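Local coordinates for segregation and condensation protein B (Chlorobium tepidum TLS, PDB 1T6S) that probably takes part in chromosome partitioning during cell division, as the ScpB partner of the SMC complex, through winged helix-turn-helix domains, at residues Leu8-Ile16 against Leu28-Phe36; Leu41-Tyr52 against Ile61-Phe70. All blocks are in the same frame, centred on the assembly; numbering follows the deposited sequence.

Contact 1 (Leu8-Ile16 against Leu28-Phe36); sequences LLRSLEALI and LSQITAHKF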
loop_
_atom_site.group_PDB
_atom_site.type_symbol
_atom_site.label_atom_id
_atom_site.label_comp_id
_atom_site.label_asym_id
_atom_site.label_seq_id
_atom_site.Cartn_x
_atom_site.Cartn_y
_atom_site.Cartn_z
ATOM N N LEU A 8 -9.840 39.535 4.999
ATOM C CA LEU A 8 -10.358 38.289 5.533
ATOM C C LEU A 8 -10.570 37.315 4.372
ATOM O O LEU A 8 -10.343 36.108 4.496
ATOM C CB LEU A 8 -11.699 38.521 6.222
ATOM C CG LEU A 8 -11.954 37.945 7.614
ATOM C CD1 LEU A 8 -13.458 37.930 7.795
ATOM C CD2 LEU A 8 -11.379 36.531 7.792
ATOM N N LEU A 9 -11.009 37.852 3.240
ATOM C CA LEU A 9 -11.257 37.024 2.074
ATOM C C LEU A 9 -9.919 36.471 1.578
ATOM O O LEU A 9 -9.810 35.279 1.263
ATOM C CB LEU A 9 -11.970 37.837 0.985
ATOM C CG LEU A 9 -13.201 37.198 0.317
ATOM C CD1 LEU A 9 -14.235 36.793 1.361
ATOM C CD2 LEU A 9 -13.816 38.194 -0.658
ATOM N N ARG A 10 -8.902 37.330 1.537
ATOM C CA ARG A 10 -7.561 36.925 1.114
ATOM C C ARG A 10 -6.977 35.853 2.041
ATOM O O ARG A 10 -6.304 34.913 1.590
ATOM C CB ARG A 10 -6.636 38.151 1.044
ATOM C CG ARG A 10 -6.778 38.935 -0.276
ATOM C CD ARG A 10 -6.216 40.360 -0.187
ATOM N NE ARG A 10 -4.817 40.387 0.236
ATOM C CZ ARG A 10 -3.777 40.083 -0.538
ATOM N NH1 ARG A 10 -3.953 39.724 -1.804
ATOM N NH2 ARG A 10 -2.553 40.133 -0.034
ATOM N N SER A 11 -7.240 35.991 3.335
ATOM C CA SER A 11 -6.763 35.001 4.302
ATOM C C SER A 11 -7.430 33.641 4.052
ATOM O O SER A 11 -6.781 32.600 4.130
ATOM C CB SER A 11 -7.057 35.462 5.720
ATOM O OG SER A 11 -6.465 36.731 5.940
ATOM N N LEU A 12 -8.732 33.648 3.775
ATOM C CA LEU A 12 -9.419 32.393 3.504
ATOM C C LEU A 12 -8.795 31.736 2.284
ATOM O O LEU A 12 -8.525 30.530 2.282
ATOM C CB LEU A 12 -10.904 32.624 3.245
ATOM C CG LEU A 12 -11.767 33.021 4.451
ATOM C CD1 LEU A 12 -13.169 33.383 3.958
ATOM C CD2 LEU A 12 -11.836 31.893 5.468
ATOM N N GLU A 13 -8.577 32.523 1.236
ATOM C CA GLU A 13 -7.973 31.984 0.023
ATOM C C GLU A 13 -6.625 31.318 0.303
ATOM O O GLU A 13 -6.368 30.172 -0.120
ATOM C CB GLU A 13 -7.771 33.085 -1.013
ATOM C CG GLU A 13 -6.984 32.603 -2.217
ATOM C CD GLU A 13 -6.872 33.669 -3.288
ATOM O OE1 GLU A 13 -7.785 33.750 -4.151
ATOM O OE2 GLU A 13 -5.882 34.434 -3.251
ATOM N N ALA A 14 -5.767 32.039 1.018
ATOM C CA ALA A 14 -4.429 31.530 1.353
ATOM C C ALA A 14 -4.482 30.235 2.168
ATOM O O ALA A 14 -3.692 29.328 1.938
ATOM C CB ALA A 14 -3.653 32.596 2.126
ATOM N N LEU A 15 -5.410 30.157 3.118
ATOM C CA LEU A 15 -5.530 28.955 3.946
ATOM C C LEU A 15 -6.049 27.768 3.120
ATOM O O LEU A 15 -5.451 26.686 3.122
ATOM C CB LEU A 15 -6.444 29.235 5.155
ATOM C CG LEU A 15 -5.878 30.179 6.244
ATOM C CD1 LEU A 15 -6.969 30.607 7.213
ATOM C CD2 LEU A 15 -4.746 29.463 7.026
ATOM N N ILE A 16 -7.148 27.975 2.398
ATOM C CA ILE A 16 -7.713 26.911 1.578
ATOM C C ILE A 16 -6.712 26.487 0.503
ATOM O O ILE A 16 -6.556 25.302 0.202
ATOM C CB ILE A 16 -9.036 27.361 0.916
ATOM C CG1 ILE A 16 -10.045 27.730 2.017
ATOM C CG2 ILE A 16 -9.607 26.234 0.031
ATOM C CD1 ILE A 16 -11.351 28.304 1.511
ATOM N N LEU A 28 -10.923 27.194 9.796
ATOM C CA LEU A 28 -10.837 28.526 9.211
ATOM C C LEU A 28 -11.204 29.645 10.198
ATOM O O LEU A 28 -10.591 30.715 10.169
ATOM C CB LEU A 28 -11.713 28.621 7.947
ATOM C CG LEU A 28 -11.199 27.780 6.760
ATOM C CD1 LEU A 28 -12.213 27.772 5.612
ATOM C CD2 LEU A 28 -9.845 28.332 6.289
ATOM N N SER A 29 -12.195 29.419 11.061
ATOM C CA SER A 29 -12.591 30.446 12.034
ATOM C C SER A 29 -11.532 30.605 13.144
ATOM O O SER A 29 -11.286 31.714 13.618
ATOM C CB SER A 29 -13.939 30.094 12.691
ATOM O OG SER A 29 -14.933 29.824 11.711
ATOM N N GLN A 30 -10.912 29.503 13.554
ATOM C CA GLN A 30 -9.897 29.569 14.608
ATOM C C GLN A 30 -8.653 30.306 14.147
ATOM O O GLN A 30 -8.106 31.128 14.876
ATOM C CB GLN A 30 -9.487 28.162 15.078
ATOM C CG GLN A 30 -8.354 28.172 16.122
ATOM C CD GLN A 30 -7.719 26.808 16.356
ATOM O OE1 GLN A 30 -7.452 26.066 15.410
ATOM N NE2 GLN A 30 -7.457 26.480 17.623
ATOM N N ILE A 31 -8.202 30.022 12.930
ATOM C CA ILE A 31 -6.986 30.663 12.434
ATOM C C ILE A 31 -7.159 32.143 12.067
ATOM O O ILE A 31 -6.274 32.955 12.326
ATOM C CB ILE A 31 -6.402 29.876 11.228
ATOM C CG1 ILE A 31 -6.055 28.443 11.673
ATOM C CG2 ILE A 31 -5.158 30.589 10.693
ATOM C CD1 ILE A 31 -5.560 27.506 10.555
ATOM N N THR A 32 -8.298 32.497 11.485
ATOM C CA THR A 32 -8.547 33.885 11.108
ATOM C C THR A 32 -9.111 34.674 12.289
ATOM O O THR A 32 -9.363 35.876 12.187
ATOM C CB THR A 32 -9.541 33.960 9.907
ATOM O OG1 THR A 32 -10.808 33.413 10.289
ATOM C CG2 THR A 32 -9.007 33.160 8.724
ATOM N N ALA A 33 -9.297 33.991 13.416
ATOM C CA ALA A 33 -9.847 34.612 14.612
ATOM C C ALA A 33 -11.147 35.343 14.267
ATOM O O ALA A 33 -11.414 36.427 14.795
ATOM C CB ALA A 33 -8.825 35.597 15.226
ATOM N N HIS A 34 -11.937 34.749 13.371
ATOM C CA HIS A 34 -13.235 35.298 12.951
ATOM C C HIS A 34 -14.326 34.254 13.203
ATOM O O HIS A 34 -14.209 33.117 12.742
ATOM C CB HIS A 34 -13.236 35.648 11.452
ATOM C CG HIS A 34 -14.484 36.343 10.993
ATOM N ND1 HIS A 34 -14.741 37.671 11.263
ATOM C CD2 HIS A 34 -15.564 35.884 10.312
ATOM C CE1 HIS A 34 -15.923 37.999 10.771
ATOM N NE2 HIS A 34 -16.442 36.933 10.190
ATOM N N LYS A 35 -15.374 34.648 13.927
ATOM C CA LYS A 35 -16.485 33.750 14.243
ATOM C C LYS A 35 -17.457 33.565 13.077
ATOM O O LYS A 35 -18.607 34.016 13.125
ATOM C CB LYS A 35 -17.263 34.256 15.465
ATOM C CG LYS A 35 -16.496 34.217 16.784
ATOM C CD LYS A 35 -17.326 34.833 17.909
ATOM C CE LYS A 35 -16.652 34.669 19.273
ATOM N NZ LYS A 35 -15.239 35.137 19.249
ATOM N N PHE A 36 -16.979 32.891 12.039
ATOM C CA PHE A 36 -17.767 32.606 10.847
ATOM C C PHE A 36 -19.010 31.781 11.086
ATOM O O PHE A 36 -18.964 30.787 11.802
ATOM C CB PHE A 36 -16.937 31.822 9.835
ATOM C CG PHE A 36 -16.136 32.672 8.917
ATOM C CD1 PHE A 36 -14.748 32.761 9.057
ATOM C CD2 PHE A 36 -16.758 33.360 7.883
ATOM C CE1 PHE A 36 -14.001 33.519 8.171
ATOM C CE2 PHE A 36 -16.017 34.121 6.993
ATOM C CZ PHE A 36 -14.632 34.204 7.135
#
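Leu8, Leu12 and Leu15 line the side of helix 8-16 that meets helix 28-31 and the loop after it, and almost every contact is carbon on carbon. Nearest the C-terminal end of 8-16, Leu15 and Leu28 slide past each other in opposite directions, Leu15 CB lying 3.7 Å from Leu28 CD2. Of the two Leu15 methyls, CD2 touches Ile31, while CD1 reaches Thr32 CG2 at 3.6 Å and also borders Leu28 and Ile31. Branched aliphatic residues suit such interdigitation.

Aromatic contacts follow. Leu8 CD1 sits 3.6 Å above the centroid of the His34 ring, only 7° off the normal, a CH-pi contact over the face. Leu12 CD1 meets Phe36 CZ at 3.6 Å.

In Thr32, chi1 of 63° sets OG1 between the backbone N and the carbonyl carbon, from where it reaches Leu28 O at 2.7 Å; that carbonyl also takes Thr32 N from the opposite face of its plane. This double use suits threonine, whose hydroxyl returns to the backbone while its methyl faces the leucines.

His34 NE2 is held by Glu40. Besides meeting 28-36, helix 8-16 contacts helix 38-55, and its Ile16 touches Tyr68 and Phe70 of strand 67-72.

Contact 2 (Leu41-Tyr52 against Ile61-Phe70); sequences LQEAVDELNRDY and IHAIAGGYRF. With NO3 (nitrate ion), chain H; NO3 (nitrate ion), chain L.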
loop_
_atom_site.group_PDB
_atom_site.type_symbol
_atom_site.label_atom_id
_atom_site.label_comp_id
_atom_site.label_asym_id
_atom_site.label_seq_id
_atom_site.Cartn_x
_atom_site.Cartn_y
_atom_site.Cartn_z
ATOM N N LEU A 41 -19.512 31.880 5.813
ATOM C CA LEU A 41 -18.318 31.281 5.210
ATOM C C LEU A 41 -18.553 30.901 3.756
ATOM O O LEU A 41 -17.700 31.122 2.894
ATOM C CB LEU A 41 -17.886 30.031 5.982
ATOM C CG LEU A 41 -16.383 29.725 6.090
ATOM C CD1 LEU A 41 -16.182 28.223 6.187
ATOM C CD2 LEU A 41 -15.611 30.283 4.905
ATOM N N GLN A 42 -19.705 30.304 3.486
ATOM C CA GLN A 42 -20.030 29.894 2.127
ATOM C C GLN A 42 -20.145 31.105 1.209
ATOM O O GLN A 42 -19.788 31.035 0.031
ATOM C CB GLN A 42 -21.341 29.105 2.113
ATOM C CG GLN A 42 -21.711 28.587 0.736
ATOM C CD GLN A 42 -20.615 27.707 0.145
ATOM O OE1 GLN A 42 -20.266 26.662 0.701
ATOM N NE2 GLN A 42 -20.063 28.136 -0.986
ATOM N N GLU A 43 -20.653 32.208 1.763
ATOM C CA GLU A 43 -20.829 33.470 1.031
ATOM C C GLU A 43 -19.471 34.067 0.669
ATOM O O GLU A 43 -19.315 34.675 -0.387
ATOM C CB GLU A 43 -21.622 34.454 1.902
ATOM C CG GLU A 43 -22.515 35.424 1.157
ATOM C CD GLU A 43 -23.594 36.052 2.062
ATOM O OE1 GLU A 43 -23.236 36.828 2.993
ATOM O OE2 GLU A 43 -24.801 35.759 1.840
ATOM N N ALA A 44 -18.487 33.900 1.551
ATOM C CA ALA A 44 -17.147 34.424 1.292
ATOM C C ALA A 44 -16.515 33.564 0.206
ATOM O O ALA A 44 -15.846 34.068 -0.693
ATOM C CB ALA A 44 -16.307 34.380 2.567
ATOM N N VAL A 45 -16.734 32.257 0.294
ATOM C CA VAL A 45 -16.198 31.337 -0.689
ATOM C C VAL A 45 -16.821 31.623 -2.053
ATOM O O VAL A 45 -16.123 31.588 -3.061
ATOM C CB VAL A 45 -16.470 29.880 -0.268
ATOM C CG1 VAL A 45 -16.175 28.927 -1.413
ATOM C CG2 VAL A 45 -15.611 29.538 0.938
ATOM N N ASP A 46 -18.127 31.908 -2.084
ATOM C CA ASP A 46 -18.810 32.227 -3.346
ATOM C C ASP A 46 -18.175 33.446 -4.011
ATOM O O ASP A 46 -17.976 33.452 -5.225
ATOM C CB ASP A 46 -20.307 32.513 -3.129
ATOM C CG ASP A 46 -21.097 31.281 -2.703
ATOM O OD1 ASP A 46 -20.657 30.143 -2.957
ATOM O OD2 ASP A 46 -22.189 31.455 -2.119
ATOM N N GLU A 47 -17.865 34.476 -3.221
ATOM C CA GLU A 47 -17.247 35.686 -3.766
ATOM C C GLU A 47 -15.902 35.373 -4.422
ATOM O O GLU A 47 -15.621 35.845 -5.527
ATOM C CB GLU A 47 -17.065 36.756 -2.673
ATOM C CG GLU A 47 -16.356 38.021 -3.174
ATOM C CD GLU A 47 -16.507 39.231 -2.247
ATOM O OE1 GLU A 47 -17.234 39.132 -1.226
ATOM O OE2 GLU A 47 -15.897 40.296 -2.556
ATOM N N LEU A 48 -15.078 34.571 -3.747
ATOM C CA LEU A 48 -13.784 34.195 -4.300
ATOM C C LEU A 48 -14.021 33.469 -5.631
ATOM O O LEU A 48 -13.401 33.801 -6.644
ATOM C CB LEU A 48 -13.014 33.283 -3.326
ATOM C CG LEU A 48 -12.493 33.903 -2.010
ATOM C CD1 LEU A 48 -11.851 32.834 -1.126
ATOM C CD2 LEU A 48 -11.489 35.003 -2.333
ATOM N N ASN A 49 -14.906 32.475 -5.627
ATOM C CA ASN A 49 -15.202 31.734 -6.856
ATOM C C ASN A 49 -15.706 32.684 -7.949
ATOM O O ASN A 49 -15.452 32.464 -9.135
ATOM C CB ASN A 49 -16.227 30.617 -6.601
ATOM C CG ASN A 49 -15.583 29.333 -6.054
ATOM O OD1 ASN A 49 -14.439 28.998 -6.399
ATOM N ND2 ASN A 49 -16.327 28.604 -5.222
ATOM N N ARG A 50 -16.413 33.743 -7.558
ATOM C CA ARG A 50 -16.879 34.707 -8.550
ATOM C C ARG A 50 -15.675 35.437 -9.157
ATOM O O ARG A 50 -15.631 35.671 -10.372
ATOM C CB ARG A 50 -17.882 35.690 -7.935
ATOM C CG ARG A 50 -19.336 35.312 -8.222
ATOM C CD ARG A 50 -20.324 36.419 -7.818
ATOM N NE ARG A 50 -20.514 36.506 -6.371
ATOM C CZ ARG A 50 -21.233 35.643 -5.660
ATOM N NH1 ARG A 50 -21.837 34.623 -6.254
ATOM N NH2 ARG A 50 -21.347 35.801 -4.353
ATOM N N ASP A 51 -14.687 35.774 -8.329
ATOM C CA ASP A 51 -13.478 36.441 -8.826
ATOM C C ASP A 51 -12.661 35.529 -9.745
ATOM O O ASP A 51 -12.029 36.004 -10.696
ATOM C CB ASP A 51 -12.576 36.901 -7.669
ATOM C CG ASP A 51 -13.152 38.089 -6.905
ATOM O OD1 ASP A 51 -13.645 39.034 -7.566
ATOM O OD2 ASP A 51 -13.099 38.084 -5.645
ATOM N N TYR A 52 -12.658 34.227 -9.444
ATOM C CA TYR A 52 -11.926 33.244 -10.262
ATOM C C TYR A 52 -12.573 33.187 -11.641
ATOM O O TYR A 52 -11.890 33.148 -12.666
ATOM C CB TYR A 52 -11.969 31.851 -9.605
ATOM C CG TYR A 52 -11.292 31.795 -8.247
ATOM C CD1 TYR A 52 -11.673 30.839 -7.292
ATOM C CD2 TYR A 52 -10.329 32.746 -7.884
ATOM C CE1 TYR A 52 -11.129 30.844 -6.000
ATOM C CE2 TYR A 52 -9.774 32.757 -6.596
ATOM C CZ TYR A 52 -10.187 31.809 -5.662
ATOM O OH TYR A 52 -9.702 31.867 -4.379
ATOM N N ILE A 61 -13.033 26.751 -5.750
ATOM C CA ILE A 61 -13.142 26.184 -4.415
ATOM C C ILE A 61 -14.471 25.408 -4.338
ATOM O O ILE A 61 -15.535 25.917 -4.705
ATOM C CB ILE A 61 -13.117 27.280 -3.307
ATOM C CG1 ILE A 61 -11.727 27.941 -3.259
ATOM C CG2 ILE A 61 -13.452 26.655 -1.960
ATOM C CD1 ILE A 61 -11.670 29.234 -2.456
ATOM N N HIS A 62 -14.383 24.168 -3.864
ATOM C CA HIS A 62 -15.522 23.272 -3.716
ATOM C C HIS A 62 -15.745 22.837 -2.263
ATOM O O HIS A 62 -14.799 22.508 -1.528
ATOM C CB HIS A 62 -15.313 22.011 -4.563
ATOM C CG HIS A 62 -15.278 22.265 -6.037
ATOM N ND1 HIS A 62 -16.365 22.045 -6.854
ATOM C CD2 HIS A 62 -14.285 22.705 -6.844
ATOM C CE1 HIS A 62 -16.041 22.335 -8.101
ATOM N NE2 HIS A 62 -14.785 22.737 -8.121
ATOM N N ALA A 63 -17.011 22.819 -1.865
ATOM C CA ALA A 63 -17.402 22.401 -0.530
ATOM C C ALA A 63 -17.720 20.916 -0.619
ATOM O O ALA A 63 -18.780 20.535 -1.122
ATOM C CB ALA A 63 -18.644 23.169 -0.084
ATOM N N ILE A 64 -16.801 20.076 -0.155
ATOM C CA ILE A 64 -17.029 18.631 -0.192
ATOM C C ILE A 64 -17.094 18.088 1.232
ATOM O O ILE A 64 -16.109 18.142 1.962
ATOM C CB ILE A 64 -15.900 17.873 -0.951
ATOM C CG1 ILE A 64 -15.635 18.517 -2.318
ATOM C CG2 ILE A 64 -16.308 16.429 -1.163
ATOM C CD1 ILE A 64 -16.869 18.671 -3.184
ATOM N N ALA A 65 -18.263 17.584 1.629
ATOM C CA ALA A 65 -18.455 17.014 2.969
ATOM C C ALA A 65 -17.953 17.892 4.116
ATOM O O ALA A 65 -17.265 17.408 5.024
ATOM C CB ALA A 65 -17.772 15.649 3.043
ATOM N N GLY A 66 -18.288 19.177 4.079
ATOM C CA GLY A 66 -17.860 20.066 5.144
ATOM C C GLY A 66 -16.416 20.531 5.081
ATOM O O GLY A 66 -15.961 21.224 5.993
ATOM N N GLY A 67 -15.690 20.147 4.031
ATOM C CA GLY A 67 -14.310 20.572 3.873
ATOM C C GLY A 67 -14.127 21.293 2.544
ATOM O O GLY A 67 -14.523 20.771 1.499
ATOM N N TYR A 68 -13.552 22.494 2.566
ATOM C CA TYR A 68 -13.337 23.231 1.320
ATOM C C TYR A 68 -11.963 22.941 0.730
ATOM O O TYR A 68 -10.983 22.832 1.461
ATOM C CB TYR A 68 -13.457 24.747 1.529
ATOM C CG TYR A 68 -14.838 25.245 1.894
ATOM C CD1 TYR A 68 -15.248 25.325 3.230
ATOM C CD2 TYR A 68 -15.739 25.639 0.901
ATOM C CE1 TYR A 68 -16.533 25.792 3.564
ATOM C CE2 TYR A 68 -17.019 26.099 1.222
ATOM C CZ TYR A 68 -17.408 26.173 2.548
ATOM O OH TYR A 68 -18.682 26.614 2.851
ATOM N N ARG A 69 -11.895 22.808 -0.591
ATOM C CA ARG A 69 -10.608 22.592 -1.263
ATOM C C ARG A 69 -10.693 23.082 -2.702
ATOM O O ARG A 69 -11.777 23.162 -3.276
ATOM C CB ARG A 69 -10.200 21.109 -1.252
ATOM C CG ARG A 69 -10.873 20.224 -2.316
ATOM C CD ARG A 69 -12.394 20.169 -2.189
ATOM N NE ARG A 69 -12.916 19.608 -0.930
ATOM C CZ ARG A 69 -12.738 18.357 -0.496
ATOM N NH1 ARG A 69 -12.022 17.485 -1.192
ATOM N NH2 ARG A 69 -13.341 17.947 0.614
ATOM N N PHE A 70 -9.544 23.422 -3.270
ATOM C CA PHE A 70 -9.462 23.861 -4.654
ATOM C C PHE A 70 -9.459 22.639 -5.547
ATOM O O PHE A 70 -8.943 21.587 -5.166
ATOM C CB PHE A 70 -8.158 24.621 -4.906
ATOM C CG PHE A 70 -8.230 26.083 -4.581
ATOM C CD1 PHE A 70 -7.927 26.542 -3.304
ATOM C CD2 PHE A 70 -8.625 27.004 -5.556
ATOM C CE1 PHE A 70 -8.015 27.902 -2.993
ATOM C CE2 PHE A 70 -8.717 28.369 -5.257
ATOM C CZ PHE A 70 -8.412 28.817 -3.974
HETATM N N NO3 H . -18.877 25.613 -3.099
HETATM O O1 NO3 H . -19.760 26.318 -3.613
HETATM O O2 NO3 H . -18.936 24.433 -3.310
HETATM O O3 NO3 H . -18.042 26.173 -2.432
HETATM N N NO3 L . -18.870 20.921 -4.964
HETATM O O1 NO3 L . -18.188 20.161 -5.666
HETATM O O2 NO3 L . -19.751 20.435 -4.336
HETATM O O3 NO3 L . -18.584 22.099 -4.972
#
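The winged helix-turn-helix pairs helix 41-52 with a beta hairpin, the wing, whose strands 61-64 and 67-70 join through a type I' turn; strand 67-70 runs almost parallel to the helix, at 9°. Asn49 docks the first strand like a backbone mimic: its OD1 accepts from Ile61 N at 2.7 Å and its ND2 gives to Ile61 O at 2.8 Å, each in the carbonyl plane and on a lone pair. An amide, with donor and acceptor side by side, is suited to grip both polar atoms of one residue.

Ile61 CG2 rests on Val45 CG1 and its CD1 on Leu48 CD1. Val45 CG2 lies over one face of the Tyr68 ring, 3.7 Å above its plane, and Leu41 CD1 touches Tyr68 CE1 obliquely. Tyr52 and Phe70 meet obliquely, planes at 45°.

Gln42 OE1 accepts Tyr68 OH at 2.7 Å, from above its carbonyl plane. Its NE2 serves Asp46 OD1 and O3 of the chain H nitrate, whose O2 takes Ala63 N at 2.9 Å.

Polar bonds at Asn49 and Gln42 thus fix the hairpin along the helix, next to an apolar layer, and this nitrate, probably from the crystallisation liquor, shows that an anion can sit between the two.

In the fold
Contacts 1 and 2 follow in series along the chain, their centres about 12 Å apart, and share one hydrophobic centre: contact 1 packs helix 8-16 on 28-36, contact 2 packs helix 41-52 on the hairpin, and helix 8-16 also touches helix 41-52. Leu9 CD1 and Leu12 CD1 approach Ala44 CB to 3.4 and 3.6 Å, a small residue that lets the helices come close. A probable hydrogen bond, Glu13 OE1 to Tyr52 OH at 2.7 Å, ties them at a polar point. Leu41 also reaches Leu28 and Phe36. Two nitrate ions lie beside the hairpin, and Arg140 NE of the second subunit also hydrogen-bonds a nitrate.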